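Local coordinates for periplasmic sugar-binding domain protein (Pseudomonas fluorescens Pf-5, PDB 3H75) that probably binds a carbohydrate in the periplasm, as a two-domain member of the bacterial solute-binding protein 2 family, at residues Thr17-Val20 and Ser21-Gln24; Ala220-Ala223 and Ala224-Gly228; Ala192-Gln195 and Ala196-Leu199; Lys155-Pro158 and Ala159-Leu162. All blocks are in the same frame, centred on the assembly; numbering follows the deposited sequence.

Contact 1. Residues Thr17-Val20 and Ser21-Gln24. With SO4 (sulfate ion), chain B.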
loop_
_atom_site.group_PDB
_atom_site.type_symbol
_atom_site.label_atom_id
_atom_site.label_comp_id
_atom_site.label_asym_id
_atom_site.label_seq_id
_atom_site.Cartn_x
_atom_site.Cartn_y
_atom_site.Cartn_z
ATOM N N THR A 17 -8.080 4.416 7.625
ATOM C CA THR A 17 -7.176 3.520 8.331
ATOM C C THR A 17 -5.779 3.326 7.750
ATOM O O THR A 17 -4.784 3.534 8.451
ATOM C CB THR A 17 -7.829 2.148 8.541
ATOM O OG1 THR A 17 -9.103 2.333 9.177
ATOM C CG2 THR A 17 -6.958 1.278 9.433
ATOM N N PHE A 18 -5.685 2.928 6.488
ATOM C CA PHE A 18 -4.374 2.706 5.900
ATOM C C PHE A 18 -3.499 3.941 5.893
ATOM O O PHE A 18 -2.343 3.895 6.315
ATOM C CB PHE A 18 -4.474 2.205 4.458
ATOM C CG PHE A 18 -3.143 2.162 3.757
ATOM C CD1 PHE A 18 -2.225 1.159 4.047
ATOM C CD2 PHE A 18 -2.768 3.184 2.884
ATOM C CE1 PHE A 18 -0.948 1.178 3.489
ATOM C CE2 PHE A 18 -1.494 3.216 2.319
ATOM C CZ PHE A 18 -0.577 2.212 2.621
ATOM N N TRP A 19 -4.045 5.045 5.395
ATOM C CA TRP A 19 -3.267 6.262 5.304
ATOM C C TRP A 19 -2.921 6.874 6.652
ATOM O O TRP A 19 -1.899 7.545 6.781
ATOM C CB TRP A 19 -3.959 7.249 4.359
ATOM C CG TRP A 19 -3.655 6.888 2.927
ATOM C CD1 TRP A 19 -4.538 6.463 1.967
ATOM C CD2 TRP A 19 -2.360 6.871 2.316
ATOM N NE1 TRP A 19 -3.861 6.179 0.800
ATOM C CE2 TRP A 19 -2.526 6.421 0.989
ATOM C CE3 TRP A 19 -1.073 7.192 2.766
ATOM C CZ2 TRP A 19 -1.446 6.282 0.105
ATOM C CZ3 TRP A 19 -0.001 7.054 1.889
ATOM C CH2 TRP A 19 -0.197 6.603 0.573
ATOM N N VAL A 20 -3.746 6.621 7.665
ATOM C CA VAL A 20 -3.441 7.119 8.998
ATOM C C VAL A 20 -2.289 6.270 9.552
ATOM O O VAL A 20 -1.374 6.787 10.191
ATOM C CB VAL A 20 -4.664 7.022 9.933
ATOM C CG1 VAL A 20 -4.244 7.294 11.377
ATOM C CG2 VAL A 20 -5.726 8.029 9.495
ATOM N N SER A 21 -2.323 4.963 9.292
ATOM C CA SER A 21 -1.255 4.087 9.760
ATOM C C SER A 21 0.069 4.449 9.091
ATOM O O SER A 21 1.133 4.383 9.710
ATOM C CB SER A 21 -1.606 2.624 9.480
ATOM O OG SER A 21 -2.676 2.215 10.314
ATOM N N TYR A 22 -0.009 4.840 7.823
ATOM C CA TYR A 22 1.166 5.235 7.052
ATOM C C TYR A 22 1.744 6.482 7.730
ATOM O O TYR A 22 2.951 6.576 7.954
ATOM C CB TYR A 22 0.736 5.552 5.619
ATOM C CG TYR A 22 1.844 5.668 4.594
ATOM C CD1 TYR A 22 2.138 4.611 3.731
ATOM C CD2 TYR A 22 2.545 6.864 4.429
ATOM C CE1 TYR A 22 3.092 4.743 2.720
ATOM C CE2 TYR A 22 3.504 7.005 3.424
ATOM C CZ TYR A 22 3.766 5.945 2.569
ATOM O OH TYR A 22 4.655 6.101 1.534
ATOM N N SER A 23 0.868 7.429 8.059
ATOM C CA SER A 23 1.277 8.664 8.720
ATOM C C SER A 23 1.875 8.424 10.101
ATOM O O SER A 23 2.916 8.988 10.441
ATOM C CB SER A 23 0.082 9.614 8.860
ATOM O OG SER A 23 -0.329 10.105 7.600
ATOM N N GLN A 24 1.219 7.584 10.896
ATOM C CA GLN A 24 1.700 7.307 12.242
ATOM C C GLN A 24 3.080 6.667 12.237
ATOM O O GLN A 24 3.912 6.972 13.097
ATOM C CB GLN A 24 0.710 6.413 12.995
ATOM C CG GLN A 24 -0.659 7.052 13.184
ATOM C CD GLN A 24 -0.585 8.394 13.888
ATOM O OE1 GLN A 24 -0.197 8.475 15.052
ATOM N NE2 GLN A 24 -0.957 9.459 13.181
HETATM S S SO4 B . -3.971 5.268 -3.201
HETATM O O1 SO4 B . -3.397 4.072 -3.853
HETATM O O2 SO4 B . -4.405 4.910 -1.843
HETATM O O3 SO4 B . -2.927 6.300 -3.139
HETATM O O4 SO4 B . -5.126 5.747 -3.992
#
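Trp19 turns the edge of its indole onto the face of Tyr22, one turn along the helix. CZ3 of Trp19 lies over the centre of the phenol ring, 3.6 Å from Tyr22 CG. The planes of the six-membered ring and the phenol make 54°, an edge-to-face pair. Phe18 meets the phenol obliquely: Phe18 CZ is 3.8 Å from Tyr22 CD1, and Phe18 CE2 lies over a face of the indole. With CG anti to the backbone N in both Phe18 (chi1 171°) and Tyr22, the two rings run side by side. This aromatic cluster is the tight part of the first turns of helix 17-33, between strands 5-10 and 36-41 of a beta-alpha-beta unit. Tyr22 OH bonds Asn93, and Phe18 stacks on His262. The other side is looser. Val20 CG1 is 4.0 Å from Gln24 CG, and both residues are partly exposed. Behind them run ordinary helical bonds, such as Gln24 N to Val20 O at 2.8 Å. The indole also has a polar edge: Trp19 NE1 donates to sulfate O2 at 3.0 Å, with 158° at the hydrogen. That oxygen lies near the indole plane; Arg44 also bonds the ion, which is probably from the crystallisation liquor. A leucine in place of Trp19 would probably leave the sulfate without this N-H donor and the Tyr22 face without its edge partner. A glycerol near Phe18 is consistent with the family's ligand cleft between two domains. The chemistry implies an apolar aromatic surface with one directed N-H, which could serve a polar ligand.

Contact 2. Residues Ala220-Ala223 and Ala224-Gly228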
loop_
_atom_site.group_PDB
_atom_site.type_symbol
_atom_site.label_atom_id
_atom_site.label_comp_id
_atom_site.label_asym_id
_atom_site.label_seq_id
_atom_site.Cartn_x
_atom_site.Cartn_y
_atom_site.Cartn_z
ATOM N N ALA A 220 -17.324 -6.852 0.899
ATOM C CA ALA A 220 -17.822 -7.982 0.121
ATOM C C ALA A 220 -18.161 -9.153 1.031
ATOM O O ALA A 220 -19.091 -9.910 0.760
ATOM C CB ALA A 220 -16.781 -8.406 -0.921
HETATM N N MSE A 221 -17.400 -9.306 2.108
HETATM C CA MSE A 221 -17.636 -10.389 3.052
HETATM C C MSE A 221 -18.982 -10.243 3.748
HETATM O O MSE A 221 -19.658 -11.236 4.007
HETATM C CB MSE A 221 -16.510 -10.443 4.083
HETATM C CG MSE A 221 -15.241 -11.097 3.550
HETATM SE SE MSE A 221 -13.684 -10.761 4.643
HETATM C CE MSE A 221 -14.175 -11.788 6.217
ATOM N N GLN A 222 -19.372 -9.009 4.046
ATOM C CA GLN A 222 -20.657 -8.786 4.700
ATOM C C GLN A 222 -21.777 -9.160 3.739
ATOM O O GLN A 222 -22.741 -9.819 4.125
ATOM C CB GLN A 222 -20.813 -7.324 5.120
ATOM C CG GLN A 222 -22.014 -7.096 6.031
ATOM C CD GLN A 222 -22.104 -5.673 6.537
ATOM O OE1 GLN A 222 -21.090 -5.057 6.864
ATOM N NE2 GLN A 222 -23.322 -5.148 6.623
ATOM N N ALA A 223 -21.646 -8.740 2.484
ATOM C CA ALA A 223 -22.653 -9.056 1.478
ATOM C C ALA A 223 -22.755 -10.578 1.363
ATOM O O ALA A 223 -23.843 -11.136 1.227
ATOM C CB ALA A 223 -22.266 -8.444 0.136
ATOM N N ALA A 224 -21.608 -11.244 1.430
ATOM C CA ALA A 224 -21.558 -12.698 1.336
ATOM C C ALA A 224 -22.314 -13.372 2.483
ATOM O O ALA A 224 -23.092 -14.302 2.259
ATOM C CB ALA A 224 -20.103 -13.167 1.317
ATOM N N ARG A 225 -22.080 -12.910 3.710
ATOM C CA ARG A 225 -22.753 -13.488 4.871
ATOM C C ARG A 225 -24.269 -13.349 4.748
ATOM O O ARG A 225 -25.019 -14.259 5.103
ATOM C CB ARG A 225 -22.282 -12.810 6.165
ATOM C CG ARG A 225 -20.846 -13.123 6.564
ATOM C CD ARG A 225 -20.555 -12.664 7.992
ATOM N NE ARG A 225 -20.678 -11.216 8.152
ATOM C CZ ARG A 225 -19.721 -10.343 7.854
ATOM N NH1 ARG A 225 -18.556 -10.767 7.383
ATOM N NH2 ARG A 225 -19.929 -9.044 8.023
ATOM N N GLU A 226 -24.708 -12.202 4.241
ATOM C CA GLU A 226 -26.128 -11.926 4.067
ATOM C C GLU A 226 -26.804 -12.852 3.062
ATOM O O GLU A 226 -28.023 -13.029 3.095
ATOM C CB GLU A 226 -26.321 -10.469 3.642
ATOM C CG GLU A 226 -26.230 -9.480 4.791
ATOM C CD GLU A 226 -26.057 -8.049 4.328
ATOM O OE1 GLU A 226 -26.571 -7.701 3.246
ATOM O OE2 GLU A 226 -25.414 -7.267 5.059
ATOM N N LEU A 227 -26.016 -13.440 2.168
ATOM C CA LEU A 227 -26.555 -14.343 1.158
ATOM C C LEU A 227 -26.455 -15.801 1.587
ATOM O O LEU A 227 -26.893 -16.699 0.867
ATOM C CB LEU A 227 -25.822 -14.146 -0.174
ATOM C CG LEU A 227 -25.982 -12.770 -0.827
ATOM C CD1 LEU A 227 -25.168 -12.714 -2.110
ATOM C CD2 LEU A 227 -27.452 -12.500 -1.116
ATOM N N GLY A 228 -25.879 -16.030 2.762
ATOM C CA GLY A 228 -25.741 -17.385 3.263
ATOM C C GLY A 228 -24.378 -18.007 3.022
ATOM O O GLY A 228 -24.130 -19.139 3.440
#
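Gln222 and Glu226 meet one turn apart, where Gln222 NE2 gives a weak hydrogen bond to Glu226 OE2 at 3.4 Å. The amide and carboxylate planes are 64° apart. Glu226 has stronger company elsewhere, since its OE1 accepts from Tyr193 OH and, weakly, from Gln197 NE2. Gln222 CG sits anti to the backbone N (chi1 -169°), and the extended chain beyond it carries the amide out to Glu226 OE2. Arg225 folds back on Gln222 too. Its guanidinium lays one face over Gln222 CA, 3.4 Å from Arg225 NH2. Arg225 NH2 is also 3.5 Å from Gln222 CG. An alanine at Gln222 would probably cost the arginine that CG cover and Glu226 OE2 this weak donor. The backbone is that of the last turns of helix 214-226, ending in a Schellman motif at Gly228. Ala220 O accepts from Ala224 N at 2.9 Å, Met221 O from Arg225 N at 3.0 Å, and Gln222 O from Glu226 N at 3.1 Å. The series then fades: Leu227 N reaches Ala223 O only weakly, at 3.3 Å. It also bonds Ala224 O at 3.0 Å. Gly228 N turns back to Arg225 O, with phi at 98°. Met221, a selenomethionine, packs on Phe237 of the next strand.

Contact 3. Residues Ala192-Gln195 and Ala196-Leu199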
loop_
_atom_site.group_PDB
_atom_site.type_symbol
_atom_site.label_atom_id
_atom_site.label_comp_id
_atom_site.label_asym_id
_atom_site.label_seq_id
_atom_site.Cartn_x
_atom_site.Cartn_y
_atom_site.Cartn_z
ATOM N N ALA A 192 -17.981 -1.392 -2.257
ATOM C CA ALA A 192 -17.709 -2.791 -2.578
ATOM C C ALA A 192 -18.841 -3.647 -2.028
ATOM O O ALA A 192 -19.249 -4.631 -2.647
ATOM C CB ALA A 192 -16.380 -3.223 -1.969
ATOM N N TYR A 193 -19.340 -3.267 -0.855
ATOM C CA TYR A 193 -20.436 -3.985 -0.216
ATOM C C TYR A 193 -21.651 -3.992 -1.139
ATOM O O TYR A 193 -22.269 -5.034 -1.354
ATOM C CB TYR A 193 -20.802 -3.313 1.113
ATOM C CG TYR A 193 -22.121 -3.770 1.705
ATOM C CD1 TYR A 193 -22.292 -5.073 2.172
ATOM C CD2 TYR A 193 -23.198 -2.890 1.806
ATOM C CE1 TYR A 193 -23.504 -5.488 2.728
ATOM C CE2 TYR A 193 -24.410 -3.292 2.357
ATOM C CZ TYR A 193 -24.557 -4.590 2.817
ATOM O OH TYR A 193 -25.753 -4.980 3.373
ATOM N N ARG A 194 -21.986 -2.823 -1.679
ATOM C CA ARG A 194 -23.129 -2.697 -2.573
ATOM C C ARG A 194 -22.920 -3.487 -3.857
ATOM O O ARG A 194 -23.830 -4.165 -4.335
ATOM C CB ARG A 194 -23.390 -1.223 -2.899
ATOM C CG ARG A 194 -23.862 -0.395 -1.711
ATOM C CD ARG A 194 -25.148 -0.955 -1.123
ATOM N NE ARG A 194 -25.614 -0.178 0.021
ATOM C CZ ARG A 194 -26.653 -0.517 0.779
ATOM N NH1 ARG A 194 -27.337 -1.624 0.513
ATOM N NH2 ARG A 194 -27.006 0.246 1.805
ATOM N N GLN A 195 -21.717 -3.402 -4.415
ATOM C CA GLN A 195 -21.405 -4.126 -5.639
ATOM C C GLN A 195 -21.466 -5.634 -5.404
ATOM O O GLN A 195 -21.968 -6.380 -6.250
ATOM C CB GLN A 195 -20.013 -3.722 -6.148
ATOM C CG GLN A 195 -19.898 -2.251 -6.545
ATOM C CD GLN A 195 -18.465 -1.821 -6.837
ATOM O OE1 GLN A 195 -17.559 -2.059 -6.036
ATOM N NE2 GLN A 195 -18.257 -1.174 -7.978
ATOM N N ALA A 196 -20.965 -6.077 -4.250
ATOM C CA ALA A 196 -20.952 -7.497 -3.902
ATOM C C ALA A 196 -22.354 -8.065 -3.731
ATOM O O ALA A 196 -22.612 -9.211 -4.095
ATOM C CB ALA A 196 -20.138 -7.725 -2.628
ATOM N N GLN A 197 -23.261 -7.271 -3.172
ATOM C CA GLN A 197 -24.629 -7.739 -2.985
ATOM C C GLN A 197 -25.202 -8.195 -4.318
ATOM O O GLN A 197 -25.883 -9.213 -4.400
ATOM C CB GLN A 197 -25.517 -6.626 -2.431
ATOM C CG GLN A 197 -25.288 -6.279 -0.975
ATOM C CD GLN A 197 -26.271 -5.231 -0.489
ATOM O OE1 GLN A 197 -26.318 -4.120 -1.014
ATOM N NE2 GLN A 197 -27.069 -5.585 0.514
ATOM N N GLN A 198 -24.918 -7.425 -5.361
ATOM C CA GLN A 198 -25.412 -7.733 -6.694
ATOM C C GLN A 198 -24.626 -8.863 -7.352
ATOM O O GLN A 198 -25.204 -9.846 -7.818
ATOM C CB GLN A 198 -25.344 -6.485 -7.572
ATOM C CG GLN A 198 -26.115 -5.297 -7.020
ATOM C CD GLN A 198 -25.924 -4.043 -7.851
ATOM O OE1 GLN A 198 -26.235 -4.022 -9.043
ATOM N NE2 GLN A 198 -25.410 -2.990 -7.225
ATOM N N LEU A 199 -23.304 -8.719 -7.376
ATOM C CA LEU A 199 -22.429 -9.707 -8.002
ATOM C C LEU A 199 -22.511 -11.125 -7.434
ATOM O O LEU A 199 -22.526 -12.098 -8.192
ATOM C CB LEU A 199 -20.978 -9.212 -7.952
ATOM C CG LEU A 199 -20.688 -7.951 -8.774
ATOM C CD1 LEU A 199 -19.300 -7.423 -8.450
ATOM C CD2 LEU A 199 -20.818 -8.262 -10.262
HETATM O O HOH W 1 -26.538 -3.628 -3.751
#
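Helix 189-202 carries this contact on successive turns, with a polar cluster on one side and small or apolar residues on the other. Tyr193 and Gln197 stack. The amide of Gln197 lies over one face of the phenol ring, the two planes 26° apart, and Gln197 CD is 3.8 Å from Tyr193 CZ. Tyr193 CG is anti to the backbone N (chi1 167°), which swings the ring along the helix so that one ring face meets the extended glutamine. The hydroxyl has Glu226 as its partner. The other end of the amide serves Arg194. Arg194 NH1 donates to Gln197 OE1 at 3.1 Å, with 149° at the hydrogen and the oxygen tilted from the guanidinium plane. The arginine bends at chi2 and runs beside the glutamine to reach it. A water donates to the same Gln197 OE1 at 2.8 Å and to Arg194 O at 2.8 Å, so two donors grip the amide oxygen. Gln198 NE2 adds a weak bond to Arg194 O. These links probably limit how the Gln197 amide can turn. Behind them the backbone keeps its regular bonds. Leu199 N meets Gln195 O at 2.9 Å, nearly straight and in the carbonyl plane. Ala196 N donates to Ala192 O at 2.8 Å. Ala192 and Ala196 bring the helix against helix 214-226, where Ala196 meets Ala220 and Ala223. Leu199 packs on strands 146-152 and 177-184, touching Leu149, Phe151 and Val183.

Contact 4. Residues Lys155-Pro158 and Ala159-Leu162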
loop_
_atom_site.group_PDB
_atom_site.type_symbol
_atom_site.label_atom_id
_atom_site.label_comp_id
_atom_site.label_asym_id
_atom_site.label_seq_id
_atom_site.Cartn_x
_atom_site.Cartn_y
_atom_site.Cartn_z
ATOM N N LYS A 155 -9.424 3.085 -10.342
ATOM C CA LYS A 155 -8.866 2.669 -11.624
ATOM C C LYS A 155 -7.642 3.443 -12.110
ATOM O O LYS A 155 -6.695 2.846 -12.625
ATOM C CB LYS A 155 -9.947 2.713 -12.709
ATOM C CG LYS A 155 -9.501 2.102 -14.035
ATOM C CD LYS A 155 -10.617 2.118 -15.071
ATOM C CE LYS A 155 -10.160 1.470 -16.373
ATOM N NZ LYS A 155 -11.222 1.498 -17.414
ATOM N N VAL A 156 -7.650 4.761 -11.944
ATOM C CA VAL A 156 -6.538 5.582 -12.417
ATOM C C VAL A 156 -5.263 5.561 -11.578
ATOM O O VAL A 156 -4.262 6.154 -11.975
ATOM C CB VAL A 156 -6.962 7.064 -12.578
ATOM C CG1 VAL A 156 -8.149 7.169 -13.519
ATOM C CG2 VAL A 156 -7.293 7.662 -11.220
ATOM N N THR A 157 -5.283 4.879 -10.436
ATOM C CA THR A 157 -4.102 4.845 -9.576
ATOM C C THR A 157 -3.151 3.687 -9.862
ATOM O O THR A 157 -3.577 2.590 -10.226
ATOM C CB THR A 157 -4.496 4.780 -8.084
ATOM O OG1 THR A 157 -5.046 3.488 -7.786
ATOM C CG2 THR A 157 -5.529 5.848 -7.763
ATOM N N PRO A 158 -1.842 3.926 -9.705
ATOM C CA PRO A 158 -0.847 2.878 -9.947
ATOM C C PRO A 158 -0.996 1.682 -9.000
ATOM O O PRO A 158 -0.736 0.548 -9.392
ATOM C CB PRO A 158 0.488 3.615 -9.787
ATOM C CG PRO A 158 0.135 4.836 -8.965
ATOM C CD PRO A 158 -1.193 5.233 -9.519
ATOM N N ALA A 159 -1.418 1.925 -7.762
ATOM C CA ALA A 159 -1.592 0.824 -6.817
ATOM C C ALA A 159 -2.621 -0.153 -7.373
ATOM O O ALA A 159 -2.438 -1.373 -7.319
ATOM C CB ALA A 159 -2.054 1.349 -5.464
ATOM N N ALA A 160 -3.709 0.387 -7.910
ATOM C CA ALA A 160 -4.755 -0.446 -8.480
ATOM C C ALA A 160 -4.249 -1.115 -9.754
ATOM O O ALA A 160 -4.417 -2.321 -9.940
ATOM C CB ALA A 160 -5.992 0.393 -8.789
ATOM N N GLN A 161 -3.628 -0.331 -10.633
ATOM C CA GLN A 161 -3.115 -0.865 -11.893
ATOM C C GLN A 161 -2.098 -1.984 -11.687
ATOM O O GLN A 161 -2.175 -3.031 -12.339
ATOM C CB GLN A 161 -2.472 0.250 -12.719
ATOM C CG GLN A 161 -3.395 1.411 -13.022
ATOM C CD GLN A 161 -2.691 2.505 -13.796
ATOM O OE1 GLN A 161 -1.567 2.878 -13.471
ATOM N NE2 GLN A 161 -3.355 3.034 -14.819
ATOM N N LEU A 162 -1.140 -1.759 -10.793
ATOM C CA LEU A 162 -0.104 -2.748 -10.523
ATOM C C LEU A 162 -0.657 -4.014 -9.881
ATOM O O LEU A 162 -0.263 -5.121 -10.247
ATOM C CB LEU A 162 0.986 -2.146 -9.635
ATOM C CG LEU A 162 1.864 -1.094 -10.321
ATOM C CD1 LEU A 162 2.785 -0.439 -9.293
ATOM C CD2 LEU A 162 2.667 -1.754 -11.434
HETATM O O HOH W 2 -6.112 2.690 -15.949
#
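Thr157 OG1 takes a weak hydrogen bond from Ala160 N at 3.4 Å and is also bonded to Leu154 O just upstream. Its position follows from chi1 of 71°, which sets the hydroxyl between the backbone N and the carbonyl carbon. From there Thr157 OG1 also lies 3.4 Å from Ala160 CB. The weak OG1 bond makes Thr157 the N-cap of helix 158-173, which follows the loop after strand 146-152. The threonine carbonyl is held more firmly. Gln161 N donates to Thr157 O at 2.9 Å, with 169° at the hydrogen, and the donor lies in the carbonyl plane. Pro158 opens the helix, a position that suits a residue with no N-H to give. Its carbonyl receives Leu162 N at 2.7 Å, the shortest hydrogen bond here. The Leu162 side chain follows the same oxygen, with CG 3.2 Å from Pro158 O. Gln161 extends back over the cap, its CG 3.0 Å from Thr157 O and its OE1 near Pro158 CA. Gln161 NE2 donates to a water at 3.0 Å, and that water gives a weak bond to Lys155 O. This outer side, with Lys155, Val156 and Gln161, is exposed. Elsewhere Thr157 and Ala159 touch Trp187, Pro158 touches Ser94, and Ala159 lies close to a bound sulfate and a glycerol, both probably from the crystallisation liquor.

Contacts 2 and 3 belong together. They lie on neighbouring helices, 214-226 and 189-202, with centres about 9 Å apart. They pack against each other through small residues and share one polar network. Each has a buried alanine side and an exposed polar side. Contact 4 is the surface contact of the four, a helix start with a weak N-cap bond. Contact 2 shows the reverse, a helix end. Contact 1 is richest in aromatic packing and is partly buried. Its centre lies about 19 Å from that of contact 4, the nearest atoms about 7 Å apart. The sulfate bonded at contact 1 also lies close to Ala159 of contact 4, whereas contacts 2 and 3 lie further from the chain centre.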